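PDB 5UL3: 4'-phospho-dehydrooxetanocin synthase from Bacillus megaterium, which catalyses the oxidative ring contraction of dAMP to an oxetane aldehyde in oxetanocin A biosynthesis, using cobalamin, a [4Fe-4S] cluster and S-adenosylmethionine. Local coordinates for residues Arg408-Asn413 and Thr509-Tyr514. Sequence-based numbering, arbitrary orientation.
Sequences RTKEWN and TYEELY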
# COMPACT_ATOMS: atom_id res chain seq x y z
N ARG A 408 -29.22 2.37 0.10
CA ARG A 408 -29.53 0.96 0.32
C ARG A 408 -30.47 0.83 1.50
O ARG A 408 -30.67 1.77 2.27
CB ARG A 408 -28.23 0.16 0.52
CG ARG A 408 -27.34 0.19 -0.74
CD ARG A 408 -26.08 -0.62 -0.56
NE ARG A 408 -25.07 -0.44 -1.61
CZ ARG A 408 -24.83 -1.33 -2.58
NH1 ARG A 408 -23.89 -1.10 -3.49
NH2 ARG A 408 -25.54 -2.45 -2.63
N THR A 409 -31.08 -0.35 1.63
CA THR A 409 -32.12 -0.51 2.64
C THR A 409 -31.52 -0.42 4.04
O THR A 409 -30.31 -0.59 4.24
CB THR A 409 -32.84 -1.84 2.49
OG1 THR A 409 -31.94 -2.92 2.77
CG2 THR A 409 -33.40 -2.00 1.07
N LYS A 410 -32.39 -0.15 5.01
CA LYS A 410 -31.97 -0.20 6.40
C LYS A 410 -31.38 -1.57 6.74
O LYS A 410 -30.36 -1.66 7.44
CB LYS A 410 -33.14 0.13 7.32
CG LYS A 410 -32.80 0.01 8.79
CD LYS A 410 -33.82 0.72 9.68
CE LYS A 410 -33.65 0.32 11.13
NZ LYS A 410 -34.67 0.97 12.01
N GLU A 411 -31.98 -2.64 6.22
CA GLU A 411 -31.49 -3.98 6.51
C GLU A 411 -30.06 -4.17 6.01
O GLU A 411 -29.24 -4.80 6.69
CB GLU A 411 -32.43 -5.01 5.89
CG GLU A 411 -33.78 -5.15 6.62
CD GLU A 411 -34.66 -3.90 6.54
OE1 GLU A 411 -34.57 -3.15 5.54
OE2 GLU A 411 -35.44 -3.67 7.49
N TRP A 412 -29.74 -3.63 4.83
CA TRP A 412 -28.37 -3.72 4.31
C TRP A 412 -27.40 -2.97 5.22
O TRP A 412 -26.29 -3.46 5.50
CB TRP A 412 -28.31 -3.15 2.89
CG TRP A 412 -26.95 -3.16 2.23
CD1 TRP A 412 -26.49 -4.09 1.35
CD2 TRP A 412 -25.89 -2.21 2.40
NE1 TRP A 412 -25.21 -3.77 0.95
CE2 TRP A 412 -24.81 -2.63 1.59
CE3 TRP A 412 -25.74 -1.04 3.17
CZ2 TRP A 412 -23.62 -1.92 1.50
CZ3 TRP A 412 -24.54 -0.34 3.09
CH2 TRP A 412 -23.50 -0.78 2.25
N ASN A 413 -27.80 -1.79 5.70
CA ASN A 413 -26.93 -0.99 6.56
C ASN A 413 -26.75 -1.63 7.93
O ASN A 413 -25.66 -1.57 8.51
CB ASN A 413 -27.48 0.43 6.70
CG ASN A 413 -27.21 1.29 5.48
OD1 ASN A 413 -26.11 1.80 5.31
ND2 ASN A 413 -28.21 1.46 4.62
N THR A 509 -29.39 -4.56 20.21
CA THR A 509 -29.27 -5.20 18.92
C THR A 509 -28.53 -4.28 17.96
O THR A 509 -28.37 -3.08 18.21
CB THR A 509 -30.65 -5.54 18.35
OG1 THR A 509 -31.34 -4.32 18.09
CG2 THR A 509 -31.46 -6.38 19.35
N TYR A 510 -28.08 -4.85 16.84
CA TYR A 510 -27.43 -4.02 15.83
C TYR A 510 -28.36 -2.92 15.34
O TYR A 510 -27.95 -1.77 15.18
CB TYR A 510 -26.94 -4.89 14.67
CG TYR A 510 -25.75 -5.74 15.04
CD1 TYR A 510 -24.57 -5.15 15.46
CD2 TYR A 510 -25.81 -7.13 14.97
CE1 TYR A 510 -23.47 -5.92 15.81
CE2 TYR A 510 -24.71 -7.91 15.32
CZ TYR A 510 -23.55 -7.30 15.73
OH TYR A 510 -22.45 -8.04 16.08
N GLU A 511 -29.64 -3.25 15.15
CA GLU A 511 -30.60 -2.26 14.68
C GLU A 511 -30.79 -1.14 15.70
O GLU A 511 -30.93 0.03 15.32
CB GLU A 511 -31.94 -2.93 14.36
CG GLU A 511 -33.03 -1.96 13.90
CD GLU A 511 -34.26 -2.67 13.36
OE1 GLU A 511 -34.34 -3.91 13.49
OE2 GLU A 511 -35.14 -1.99 12.79
N GLU A 512 -30.80 -1.47 16.99
CA GLU A 512 -30.95 -0.43 18.00
C GLU A 512 -29.73 0.49 18.01
O GLU A 512 -29.87 1.72 18.08
CB GLU A 512 -31.16 -1.05 19.38
CG GLU A 512 -32.48 -1.81 19.54
CD GLU A 512 -32.61 -2.49 20.91
OE1 GLU A 512 -31.58 -2.81 21.54
OE2 GLU A 512 -33.76 -2.71 21.35
N LEU A 513 -28.53 -0.10 17.94
CA LEU A 513 -27.32 0.71 17.87
C LEU A 513 -27.32 1.59 16.64
O LEU A 513 -27.02 2.79 16.72
CB LEU A 513 -26.10 -0.21 17.87
CG LEU A 513 -24.76 0.51 17.70
CD1 LEU A 513 -24.54 1.48 18.84
CD2 LEU A 513 -23.62 -0.52 17.62
N TYR A 514 -27.65 1.01 15.48
CA TYR A 514 -27.73 1.77 14.24
C TYR A 514 -28.71 2.93 14.36
O TYR A 514 -28.38 4.07 14.01
CB TYR A 514 -28.14 0.84 13.10
CG TYR A 514 -28.20 1.49 11.73
CD1 TYR A 514 -27.04 1.68 10.99
CD2 TYR A 514 -29.41 1.87 11.17
CE1 TYR A 514 -27.08 2.26 9.73
CE2 TYR A 514 -29.46 2.45 9.91
CZ TYR A 514 -28.31 2.65 9.20
OH TYR A 514 -28.37 3.22 7.96
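Y514 reaches from near the start of helix 510-519 to the first turn of helix 410-426, where its phenol end meets N413. With CG anti to the backbone N (chi1 -177°), the ring extends toward the other helix, and its OH comes to 3.2 Å from N413 CB. This is close van der Waals packing of the phenol end, CZ included, on the CB methylene, with the amide plane of N413 24° from the ring plane. That amide is bonded elsewhere: N413 ND2 donates to T409 O at 3.0 Å, arriving above the carbonyl plane, and OD1 accepts from the backbone N of E405. Two bonds thus fix the rotation of a buried amide, and T409 O is gripped twice, since N413 N also donates to it.

K410 runs alongside the tyrosine, its CG 4.3 Å from Y514 CE2. Its chain is extended from an anti chi1 (176°) onward, which carries the ammonium group past the ring to the second helix. There K410 NZ forms a salt bridge with E511 OE2 at 3.1 Å, weak as a hydrogen bond, the two side chains crossing at about a right angle. D515, one helical turn further along the same helix, supplies its stronger charged partner, so the lysine is shared by two carboxylates.

Each helix opens on a threonine N-cap: T409 OG1 accepts from W412 N, and T509 with E512 forms a capping box. Y514 also touches V414 and Y404. The pairing exemplifies two capped helix N-termini joined by a buried aromatic and a bordering salt bridge, here within the radical SAM domain, a partial TIM barrel.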